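Local coordinates for thymocyte nuclear protein 1 (Leishmania major, PDB 2AR1) that is of unknown function but carries an EVE domain of the PUA clan and may bind modified nucleic-acid bases, at residues A[68-79]-A[121-132]; A[134-142]-A[158-166]. One frame throughout, in Å; residues are numbered along the deposited sequence.

Interaction 1. Residues A[68-79]-A[121-132]; sequences YHSNTKEPGVAG and ARWDTVLTLHEL
Val77 and Trp123 meet where strand 76-79 runs antiparallel to 121-123 and 126-128 in the mixed sheet of this EVE domain. A chi1 of -176° turns CG1 of Val77 to the indole, 3.5 Å from CZ3 of Trp123. It leaves the other branch, CG2, for CD1 of Leu132 at 4.1 Å. Leu127 lies on the same face of the sheet as Val77. Helix 156-169 packs on Trp123 and Leu127 through Ile162. The indole also lies over Gly79: CA of Gly79 sits 4.0 Å from the centroid of the Trp123 five-membered ring, almost on the ring normal, in a CH-pi contact. At the other end, CD1 of Leu129 comes to the edge of the Tyr68 ring, near its plane. Val126 fits closely on the glycine backbone, with its CG1 3.5 Å from CA of Gly76. CA of Gly76 also makes a CA-H...O approach to O of Leu127 at 3.2 Å.

Backbone bonds join the strands. Val77 and Leu127 form a hydrogen-bonded pair; the bond from Leu127 N to Val77 O is nearly straight (169°, 2.8 Å), while the return bond from Val77 N to Leu127 O is more bent. Trp123 N donates to Ala78 O at 3.0 Å. Beyond the strand, Leu129 N donates to Pro75 O at 3.0 Å. Thr128 is the N-cap of helix 129-132, and its OG1 accepts from Glu131 N. At the polar edge, Arg122 NH1 bonds to Trp123 O, and its NE makes a salt bridge to Asp34.

The strands are thus held by main-chain bonds, and the side chains add an apolar face on which helix 156-169 rests. Ala78 O takes two donors, Trp123 N and a water, and the same water ties it to Trp123 O beside the corner at Asp124 and Thr125.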
loop_
_atom_site.group_PDB
_atom_site.type_symbol
_atom_site.label_atom_id
_atom_site.label_comp_id
_atom_site.label_asym_id
_atom_site.label_seq_id
_atom_site.Cartn_x
_atom_site.Cartn_y
_atom_site.Cartn_z
ATOM N N TYR A 68 0.917 3.031 4.332
ATOM C CA TYR A 68 1.694 4.257 4.406
ATOM C C TYR A 68 0.821 5.428 4.089
ATOM O O TYR A 68 0.256 5.488 3.014
ATOM C CB TYR A 68 2.885 4.213 3.421
ATOM C CG TYR A 68 3.822 5.402 3.465
ATOM C CD1 TYR A 68 3.542 6.532 2.742
ATOM C CD2 TYR A 68 4.960 5.389 4.257
ATOM C CE1 TYR A 68 4.408 7.619 2.732
ATOM C CE2 TYR A 68 5.815 6.486 4.291
ATOM C CZ TYR A 68 5.510 7.618 3.564
ATOM O OH TYR A 68 6.377 8.681 3.633
ATOM N N HIS A 69 0.737 6.388 5.046
ATOM C CA HIS A 69 0.078 7.657 4.806
ATOM C C HIS A 69 0.987 8.659 4.105
ATOM O O HIS A 69 2.068 9.009 4.621
ATOM C CB HIS A 69 -0.371 8.281 6.143
ATOM C CG HIS A 69 -1.513 7.575 6.770
ATOM N ND1 HIS A 69 -1.988 7.938 8.023
ATOM C CD2 HIS A 69 -2.303 6.563 6.349
ATOM C CE1 HIS A 69 -3.028 7.188 8.318
ATOM N NE2 HIS A 69 -3.262 6.362 7.323
ATOM N N SER A 70 0.545 9.097 2.916
ATOM C CA SER A 70 1.250 10.047 2.097
ATOM C C SER A 70 0.530 11.371 2.002
ATOM O O SER A 70 -0.685 11.453 2.320
ATOM C CB SER A 70 1.462 9.462 0.672
ATOM O OG SER A 70 0.225 9.050 0.104
ATOM N N ASN A 71 1.290 12.416 1.629
ATOM C CA ASN A 71 0.707 13.700 1.279
ATOM C C ASN A 71 -0.126 14.209 2.470
ATOM O O ASN A 71 -1.320 14.540 2.371
ATOM C CB ASN A 71 -0.139 13.542 0.005
ATOM C CG ASN A 71 -0.593 14.887 -0.573
ATOM O OD1 ASN A 71 0.172 15.583 -1.234
ATOM N ND2 ASN A 71 -1.858 15.256 -0.302
ATOM N N THR A 72 0.535 14.272 3.615
ATOM C CA THR A 72 -0.129 14.650 4.856
ATOM C C THR A 72 0.887 15.264 5.807
ATOM O O THR A 72 2.081 15.159 5.549
ATOM C CB THR A 72 -0.875 13.386 5.489
ATOM O OG1 THR A 72 -1.667 13.786 6.606
ATOM C CG2 THR A 72 0.098 12.268 5.924
ATOM N N LYS A 73 0.422 15.831 6.923
ATOM C CA LYS A 73 1.292 16.406 7.939
ATOM C C LYS A 73 2.287 15.432 8.553
ATOM O O LYS A 73 3.398 15.813 8.878
ATOM C CB LYS A 73 0.440 17.016 9.074
ATOM C CG LYS A 73 1.213 17.958 10.034
ATOM C CD LYS A 73 0.217 18.591 10.978
ATOM C CE LYS A 73 -0.411 17.588 11.949
ATOM N NZ LYS A 73 -0.985 18.298 13.142
ATOM N N GLU A 74 1.869 14.193 8.779
ATOM C CA GLU A 74 2.718 13.210 9.427
ATOM C C GLU A 74 2.809 11.977 8.512
ATOM O O GLU A 74 2.145 10.955 8.748
ATOM C CB GLU A 74 2.207 12.850 10.840
ATOM C CG GLU A 74 2.391 13.895 11.915
ATOM C CD GLU A 74 3.843 14.335 12.162
ATOM O OE1 GLU A 74 4.763 13.478 12.124
ATOM O OE2 GLU A 74 4.049 15.559 12.388
ATOM N N PRO A 75 3.565 12.096 7.434
ATOM C CA PRO A 75 3.663 10.938 6.566
ATOM C C PRO A 75 4.414 9.844 7.295
ATOM O O PRO A 75 5.328 10.108 8.032
ATOM C CB PRO A 75 4.484 11.433 5.349
ATOM C CG PRO A 75 5.199 12.554 5.832
ATOM C CD PRO A 75 4.362 13.220 6.926
ATOM N N GLY A 76 4.074 8.610 6.998
ATOM C CA GLY A 76 4.833 7.493 7.460
ATOM C C GLY A 76 3.942 6.255 7.456
ATOM O O GLY A 76 2.818 6.270 6.906
ATOM N N VAL A 77 4.448 5.178 8.043
ATOM C CA VAL A 77 3.691 3.904 8.182
ATOM C C VAL A 77 2.674 3.961 9.350
ATOM O O VAL A 77 3.078 4.185 10.540
ATOM C CB VAL A 77 4.595 2.686 8.317
ATOM C CG1 VAL A 77 3.842 1.395 8.374
ATOM C CG2 VAL A 77 5.545 2.618 7.047
ATOM N N ALA A 78 1.431 3.821 8.962
ATOM C CA ALA A 78 0.265 3.903 9.915
ATOM C C ALA A 78 -0.262 2.582 10.493
ATOM O O ALA A 78 -0.972 2.541 11.503
ATOM C CB ALA A 78 -0.844 4.526 9.168
ATOM N N GLY A 79 0.123 1.518 9.867
ATOM C CA GLY A 79 -0.412 0.163 10.214
ATOM C C GLY A 79 -0.061 -0.861 9.204
ATOM O O GLY A 79 0.803 -0.681 8.368
ATOM N N ALA A 121 -3.398 -4.289 11.454
ATOM C CA ALA A 121 -3.002 -3.484 12.630
ATOM C C ALA A 121 -3.038 -1.972 12.386
ATOM O O ALA A 121 -2.772 -1.512 11.298
ATOM C CB ALA A 121 -1.685 -3.883 13.109
ATOM N N ARG A 122 -3.423 -1.243 13.458
ATOM C CA ARG A 122 -3.499 0.183 13.463
ATOM C C ARG A 122 -2.485 0.601 14.526
ATOM O O ARG A 122 -2.650 0.249 15.699
ATOM C CB ARG A 122 -4.907 0.664 13.818
ATOM C CG ARG A 122 -5.239 2.149 13.517
ATOM C CD ARG A 122 -4.464 3.177 14.262
ATOM N NE ARG A 122 -5.148 4.436 14.058
ATOM C CZ ARG A 122 -4.736 5.594 14.546
ATOM N NH1 ARG A 122 -3.630 5.638 15.259
ATOM N NH2 ARG A 122 -5.436 6.698 14.356
ATOM N N TRP A 123 -1.426 1.290 14.150
ATOM C CA TRP A 123 -0.390 1.552 15.087
ATOM C C TRP A 123 -0.782 2.816 15.880
ATOM O O TRP A 123 -1.409 3.756 15.326
ATOM C CB TRP A 123 0.951 1.729 14.411
ATOM C CG TRP A 123 1.477 0.480 13.856
ATOM C CD1 TRP A 123 0.965 -0.797 14.065
ATOM C CD2 TRP A 123 2.646 0.327 13.001
ATOM N NE1 TRP A 123 1.751 -1.713 13.362
ATOM C CE2 TRP A 123 2.787 -1.050 12.742
ATOM C CE3 TRP A 123 3.617 1.232 12.479
ATOM C CZ2 TRP A 123 3.872 -1.555 11.966
ATOM C CZ3 TRP A 123 4.675 0.715 11.656
ATOM C CH2 TRP A 123 4.775 -0.664 11.448
ATOM N N ASP A 124 -0.375 2.910 17.138
ATOM C CA ASP A 124 -0.825 4.028 17.998
ATOM C C ASP A 124 -0.458 5.428 17.467
ATOM O O ASP A 124 -1.208 6.398 17.618
ATOM C CB ASP A 124 -0.286 3.883 19.421
ATOM C CG ASP A 124 -0.770 2.657 20.191
ATOM O OD1 ASP A 124 -1.510 1.769 19.696
ATOM O OD2 ASP A 124 -0.257 2.587 21.328
ATOM N N THR A 125 0.736 5.535 16.880
ATOM C CA THR A 125 1.162 6.758 16.238
ATOM C C THR A 125 1.871 6.292 14.990
ATOM O O THR A 125 2.337 5.123 14.902
ATOM C CB THR A 125 2.096 7.589 17.091
ATOM O OG1 THR A 125 3.280 6.840 17.380
ATOM C CG2 THR A 125 1.399 7.955 18.382
ATOM N N VAL A 126 1.819 7.137 13.994
ATOM C CA VAL A 126 2.467 6.841 12.726
ATOM C C VAL A 126 3.963 6.733 12.976
ATOM O O VAL A 126 4.557 7.443 13.776
ATOM C CB VAL A 126 2.184 7.935 11.700
ATOM C CG1 VAL A 126 2.937 7.687 10.392
ATOM C CG2 VAL A 126 0.746 8.032 11.333
ATOM N N LEU A 127 4.585 5.812 12.288
ATOM C CA LEU A 127 6.055 5.727 12.266
ATOM C C LEU A 127 6.573 6.662 11.164
ATOM O O LEU A 127 6.391 6.372 9.985
ATOM C CB LEU A 127 6.448 4.277 12.031
ATOM C CG LEU A 127 7.933 3.937 12.023
ATOM C CD1 LEU A 127 8.562 4.256 13.410
ATOM C CD2 LEU A 127 8.253 2.544 11.571
ATOM N N THR A 128 7.182 7.788 11.555
ATOM C CA THR A 128 7.307 8.839 10.612
ATOM C C THR A 128 8.327 8.518 9.531
ATOM O O THR A 128 9.261 7.716 9.749
ATOM C CB THR A 128 7.794 10.139 11.262
ATOM O OG1 THR A 128 9.060 9.898 11.949
ATOM C CG2 THR A 128 6.729 10.625 12.224
ATOM N N LEU A 129 8.169 9.233 8.420
ATOM C CA LEU A 129 9.110 9.162 7.285
ATOM C C LEU A 129 10.520 9.541 7.742
ATOM O O LEU A 129 11.489 8.832 7.356
ATOM C CB LEU A 129 8.610 9.946 6.104
ATOM C CG LEU A 129 9.601 9.818 4.970
ATOM C CD1 LEU A 129 9.513 8.599 4.172
ATOM C CD2 LEU A 129 9.498 11.098 4.162
ATOM N N HIS A 130 10.600 10.582 8.585
ATOM C CA HIS A 130 11.921 11.057 9.106
ATOM C C HIS A 130 12.644 9.863 9.765
ATOM O O HIS A 130 13.815 9.592 9.478
ATOM C CB HIS A 130 11.732 12.164 10.133
ATOM C CG HIS A 130 12.986 12.467 10.891
ATOM N ND1 HIS A 130 13.999 13.257 10.377
ATOM C CD2 HIS A 130 13.414 12.055 12.106
ATOM C CE1 HIS A 130 14.978 13.358 11.263
ATOM N NE2 HIS A 130 14.634 12.661 12.334
ATOM N N GLU A 131 11.937 9.087 10.603
ATOM C CA GLU A 131 12.583 7.952 11.228
ATOM C C GLU A 131 12.934 6.886 10.220
ATOM O O GLU A 131 13.937 6.197 10.426
ATOM C CB GLU A 131 11.777 7.337 12.362
ATOM C CG GLU A 131 11.672 8.197 13.597
ATOM C CD GLU A 131 13.029 8.801 14.052
ATOM O OE1 GLU A 131 14.055 8.075 14.157
ATOM O OE2 GLU A 131 13.083 10.017 14.332
ATOM N N LEU A 132 12.105 6.725 9.181
ATOM C CA LEU A 132 12.362 5.640 8.221
ATOM C C LEU A 132 13.691 5.957 7.511
ATOM O O LEU A 132 14.434 5.026 7.140
ATOM C CB LEU A 132 11.258 5.475 7.195
ATOM C CG LEU A 132 9.913 4.982 7.776
ATOM C CD1 LEU A 132 8.791 5.175 6.769
ATOM C CD2 LEU A 132 9.928 3.541 8.330
HETATM O O HOH W 1 -1.319 5.047 12.731
#

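Interaction 2. Residues A[134-142]-A[158-166]; sequences SRRELQKMA and EYAYILRMN
A loop with a short 3-10 turn (136-138) and a type I beta turn (138-141) packs here against helix 156-169 of the EVE domain. Glu137 lies over one face of the Tyr161 ring, and Arg135 passes by its CE1 and OH. The Glu137 carboxylate stacks on the phenol ring, with the planes 20° apart and its CD 3.3 Å from CE2 of Tyr161. CB of Glu137 makes a CH-pi contact over the same face. Arg164 CD lies over the rim of the opposite face. The Arg135 chain, bent at chi2 (-69°), crosses the tyrosine at about a right angle, and its CG lies 3.6 Å from CE1 of Tyr161. The methyl CE of Met165 sits over one face of the Arg135 guanidinium. Arg135 NH1 forms a salt bridge with Glu131.

Leu138 fills the middle. Its CD1 touches both SD of Met165 and CG1 of Ile162, and its CD2 lies 4.0 Å from CB of Tyr161. Met141 and Ile162 meet tip to tip, CE to CD1, in a tight 3.5 Å contact.

No direct hydrogen bond crosses the contact; waters do the bridging. One accepts from Arg135 NE and also bonds to Tyr161 OH. Glu158 runs past Met141, and its OE1 accepts from Ser155 N and from a water that Ala142 N donates to. Another water donates to OE2 of Glu158 at 2.7 Å and to Glu137 O, and accepts from Lys140 N.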
loop_
_atom_site.group_PDB
_atom_site.type_symbol
_atom_site.label_atom_id
_atom_site.label_comp_id
_atom_site.label_asym_id
_atom_site.label_seq_id
_atom_site.Cartn_x
_atom_site.Cartn_y
_atom_site.Cartn_z
ATOM N N SER A 134 16.245 7.389 8.765
ATOM C CA SER A 134 17.287 7.471 9.777
ATOM C C SER A 134 17.634 6.054 10.297
ATOM O O SER A 134 18.046 5.871 11.445
ATOM C CB SER A 134 16.777 8.366 10.944
ATOM O OG SER A 134 16.486 9.654 10.490
ATOM N N ARG A 135 17.519 5.039 9.437
ATOM C CA ARG A 135 17.941 3.692 9.821
ATOM C C ARG A 135 18.749 3.126 8.673
ATOM O O ARG A 135 18.317 3.120 7.530
ATOM C CB ARG A 135 16.778 2.769 10.129
ATOM C CG ARG A 135 15.890 3.293 11.284
ATOM C CD ARG A 135 16.668 3.205 12.573
ATOM N NE ARG A 135 15.779 3.548 13.682
ATOM C CZ ARG A 135 15.414 4.787 13.996
ATOM N NH1 ARG A 135 15.863 5.849 13.359
ATOM N NH2 ARG A 135 14.523 4.948 15.002
ATOM N N ARG A 136 19.899 2.595 8.976
ATOM C CA ARG A 136 20.769 2.019 7.907
ATOM C C ARG A 136 20.054 0.871 7.174
ATOM O O ARG A 136 20.216 0.705 5.933
ATOM C CB ARG A 136 22.004 1.416 8.549
ATOM C CG ARG A 136 22.983 0.726 7.562
ATOM C CD ARG A 136 23.270 1.653 6.464
ATOM N NE ARG A 136 24.356 1.169 5.627
ATOM C CZ ARG A 136 25.068 1.955 4.817
ATOM N NH1 ARG A 136 24.812 3.266 4.733
ATOM N NH2 ARG A 136 26.028 1.424 4.089
ATOM N N GLU A 137 19.267 0.093 7.921
ATOM C CA GLU A 137 18.590 -1.113 7.455
ATOM C C GLU A 137 17.561 -0.793 6.390
ATOM O O GLU A 137 17.177 -1.655 5.634
ATOM C CB GLU A 137 17.976 -1.804 8.646
ATOM C CG GLU A 137 19.058 -2.394 9.521
ATOM C CD GLU A 137 19.565 -1.521 10.644
ATOM O OE1 GLU A 137 19.355 -0.290 10.598
ATOM O OE2 GLU A 137 20.263 -2.097 11.517
ATOM N N LEU A 138 17.171 0.491 6.317
ATOM C CA LEU A 138 16.111 0.876 5.404
ATOM C C LEU A 138 16.652 1.696 4.234
ATOM O O LEU A 138 15.850 2.142 3.419
ATOM C CB LEU A 138 15.037 1.644 6.163
ATOM C CG LEU A 138 14.410 0.923 7.353
ATOM C CD1 LEU A 138 13.358 1.888 7.961
ATOM C CD2 LEU A 138 13.930 -0.376 6.928
ATOM N N GLN A 139 17.979 1.931 4.148
ATOM C CA GLN A 139 18.627 2.812 3.158
ATOM C C GLN A 139 18.229 2.533 1.714
ATOM O O GLN A 139 18.213 3.446 0.887
ATOM C CB GLN A 139 20.179 2.739 3.316
ATOM C CG GLN A 139 20.918 3.928 2.777
ATOM C CD GLN A 139 20.644 5.202 3.561
ATOM O OE1 GLN A 139 19.612 5.352 4.183
ATOM N NE2 GLN A 139 21.566 6.110 3.506
ATOM N N LYS A 140 17.940 1.278 1.395
ATOM C CA LYS A 140 17.622 0.839 -0.007
ATOM C C LYS A 140 16.134 0.746 -0.313
ATOM O O LYS A 140 15.769 0.163 -1.324
ATOM C CB LYS A 140 18.268 -0.554 -0.416
ATOM C CG LYS A 140 19.706 -0.863 0.059
ATOM C CD LYS A 140 20.060 -2.388 -0.095
ATOM C CE LYS A 140 20.174 -2.804 -1.534
ATOM N NZ LYS A 140 20.426 -4.297 -1.704
ATOM N N MET A 141 15.245 1.131 0.602
ATOM C CA MET A 141 13.799 1.119 0.274
ATOM C C MET A 141 13.514 1.969 -0.986
ATOM O O MET A 141 14.019 3.059 -1.233
ATOM C CB MET A 141 12.862 1.611 1.448
ATOM C CG MET A 141 12.967 0.898 2.755
ATOM S SD MET A 141 11.745 1.608 3.921
ATOM C CE MET A 141 10.268 0.770 3.378
ATOM N N ALA A 142 12.621 1.359 -1.771
ATOM C CA ALA A 142 12.024 1.990 -2.925
ATOM C C ALA A 142 11.326 3.248 -2.578
ATOM O O ALA A 142 11.204 4.133 -3.409
ATOM C CB ALA A 142 10.984 1.010 -3.503
ATOM N N GLU A 158 13.591 -5.203 5.501
ATOM C CA GLU A 158 12.989 -3.895 5.602
ATOM C C GLU A 158 11.660 -4.015 6.424
ATOM O O GLU A 158 11.448 -3.204 7.354
ATOM C CB GLU A 158 12.753 -3.298 4.225
ATOM C CG GLU A 158 13.964 -2.655 3.619
ATOM C CD GLU A 158 13.856 -2.478 2.106
ATOM O OE1 GLU A 158 12.758 -2.732 1.512
ATOM O OE2 GLU A 158 14.899 -2.175 1.546
ATOM N N TYR A 159 10.808 -4.905 6.049
ATOM C CA TYR A 159 9.545 -5.241 6.751
ATOM C C TYR A 159 9.873 -5.490 8.199
ATOM O O TYR A 159 9.288 -4.857 9.077
ATOM C CB TYR A 159 8.861 -6.397 6.114
ATOM C CG TYR A 159 7.547 -6.667 6.728
ATOM C CD1 TYR A 159 6.438 -5.858 6.413
ATOM C CD2 TYR A 159 7.391 -7.729 7.552
ATOM C CE1 TYR A 159 5.169 -6.153 6.914
ATOM C CE2 TYR A 159 6.120 -8.051 8.093
ATOM C CZ TYR A 159 5.018 -7.273 7.753
ATOM O OH TYR A 159 3.838 -7.707 8.377
ATOM N N ALA A 160 10.809 -6.386 8.470
ATOM C CA ALA A 160 11.181 -6.810 9.854
ATOM C C ALA A 160 11.598 -5.560 10.668
ATOM O O ALA A 160 11.181 -5.388 11.815
ATOM C CB ALA A 160 12.356 -7.704 9.758
ATOM N N TYR A 161 12.473 -4.744 10.079
ATOM C CA TYR A 161 13.038 -3.571 10.788
ATOM C C TYR A 161 11.950 -2.552 11.164
ATOM O O TYR A 161 11.866 -2.010 12.323
ATOM C CB TYR A 161 14.192 -3.025 9.965
ATOM C CG TYR A 161 15.068 -2.225 10.914
ATOM C CD1 TYR A 161 14.779 -0.880 11.254
ATOM C CD2 TYR A 161 16.138 -2.857 11.595
ATOM C CE1 TYR A 161 15.563 -0.191 12.113
ATOM C CE2 TYR A 161 16.949 -2.178 12.470
ATOM C CZ TYR A 161 16.667 -0.829 12.782
ATOM O OH TYR A 161 17.364 -0.033 13.722
ATOM N N ILE A 162 11.019 -2.363 10.232
ATOM C CA ILE A 162 9.898 -1.425 10.403
ATOM C C ILE A 162 8.962 -1.872 11.515
ATOM O O ILE A 162 8.612 -1.043 12.335
ATOM C CB ILE A 162 9.207 -1.096 9.058
ATOM C CG1 ILE A 162 10.189 -0.357 8.194
ATOM C CG2 ILE A 162 7.859 -0.448 9.205
ATOM C CD1 ILE A 162 9.770 -0.083 6.686
ATOM N N LEU A 163 8.641 -3.135 11.587
ATOM C CA LEU A 163 7.802 -3.690 12.637
ATOM C C LEU A 163 8.541 -3.547 13.959
ATOM O O LEU A 163 7.935 -3.183 14.969
ATOM C CB LEU A 163 7.361 -5.113 12.321
ATOM C CG LEU A 163 6.063 -5.125 11.466
ATOM C CD1 LEU A 163 6.138 -4.607 10.112
ATOM C CD2 LEU A 163 5.606 -6.539 11.400
ATOM N N ARG A 164 9.847 -3.753 13.989
ATOM C CA ARG A 164 10.680 -3.548 15.183
ATOM C C ARG A 164 10.593 -2.110 15.656
ATOM O O ARG A 164 10.525 -1.806 16.822
ATOM C CB ARG A 164 12.123 -3.974 14.900
ATOM C CG ARG A 164 13.139 -3.282 15.725
ATOM C CD ARG A 164 14.587 -3.337 15.204
ATOM N NE ARG A 164 15.446 -2.600 16.132
ATOM C CZ ARG A 164 16.760 -2.741 16.286
ATOM N NH1 ARG A 164 17.413 -3.626 15.586
ATOM N NH2 ARG A 164 17.397 -2.029 17.228
ATOM N N MET A 165 10.715 -1.192 14.723
ATOM C CA MET A 165 10.572 0.237 15.041
ATOM C C MET A 165 9.220 0.625 15.687
ATOM O O MET A 165 9.156 1.472 16.599
ATOM C CB MET A 165 10.803 1.078 13.809
ATOM C CG MET A 165 12.232 1.057 13.359
ATOM S SD MET A 165 12.433 1.829 11.703
ATOM C CE MET A 165 12.204 3.435 12.046
ATOM N N ASN A 166 8.140 0.027 15.176
ATOM C CA ASN A 166 6.835 0.272 15.798
ATOM C C ASN A 166 6.842 -0.189 17.252
ATOM O O ASN A 166 6.299 0.501 18.148
ATOM C CB ASN A 166 5.686 -0.378 15.039
ATOM C CG ASN A 166 4.360 -0.206 15.764
ATOM O OD1 ASN A 166 3.949 0.928 16.050
ATOM N ND2 ASN A 166 3.683 -1.304 16.057
HETATM O O HOH W 2 15.474 1.260 15.490
HETATM O O HOH W 3 17.033 -1.266 2.888
HETATM O O HOH W 4 11.623 -1.211 -0.541
#

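The segments of interaction 2 come after those of interaction 1 in the chain, and the centres of the two contacts lie about 13 Å apart. Helix 129-132 ends interaction 1, and the loop of interaction 2 follows it closely. The two contacts touch at several points. CD2 of Trp123 comes within 3.3 Å of CG of Asn166. CD1 of Leu138 packs 3.4 Å from O of Leu132, and CE of Met165 lies 3.6 Å from O of Glu131. Ile162 is common to both contacts, and its O lies 3.7 Å from CD2 of Leu127. Helix 156-169 therefore joins strand 113-128 to segment 134-142.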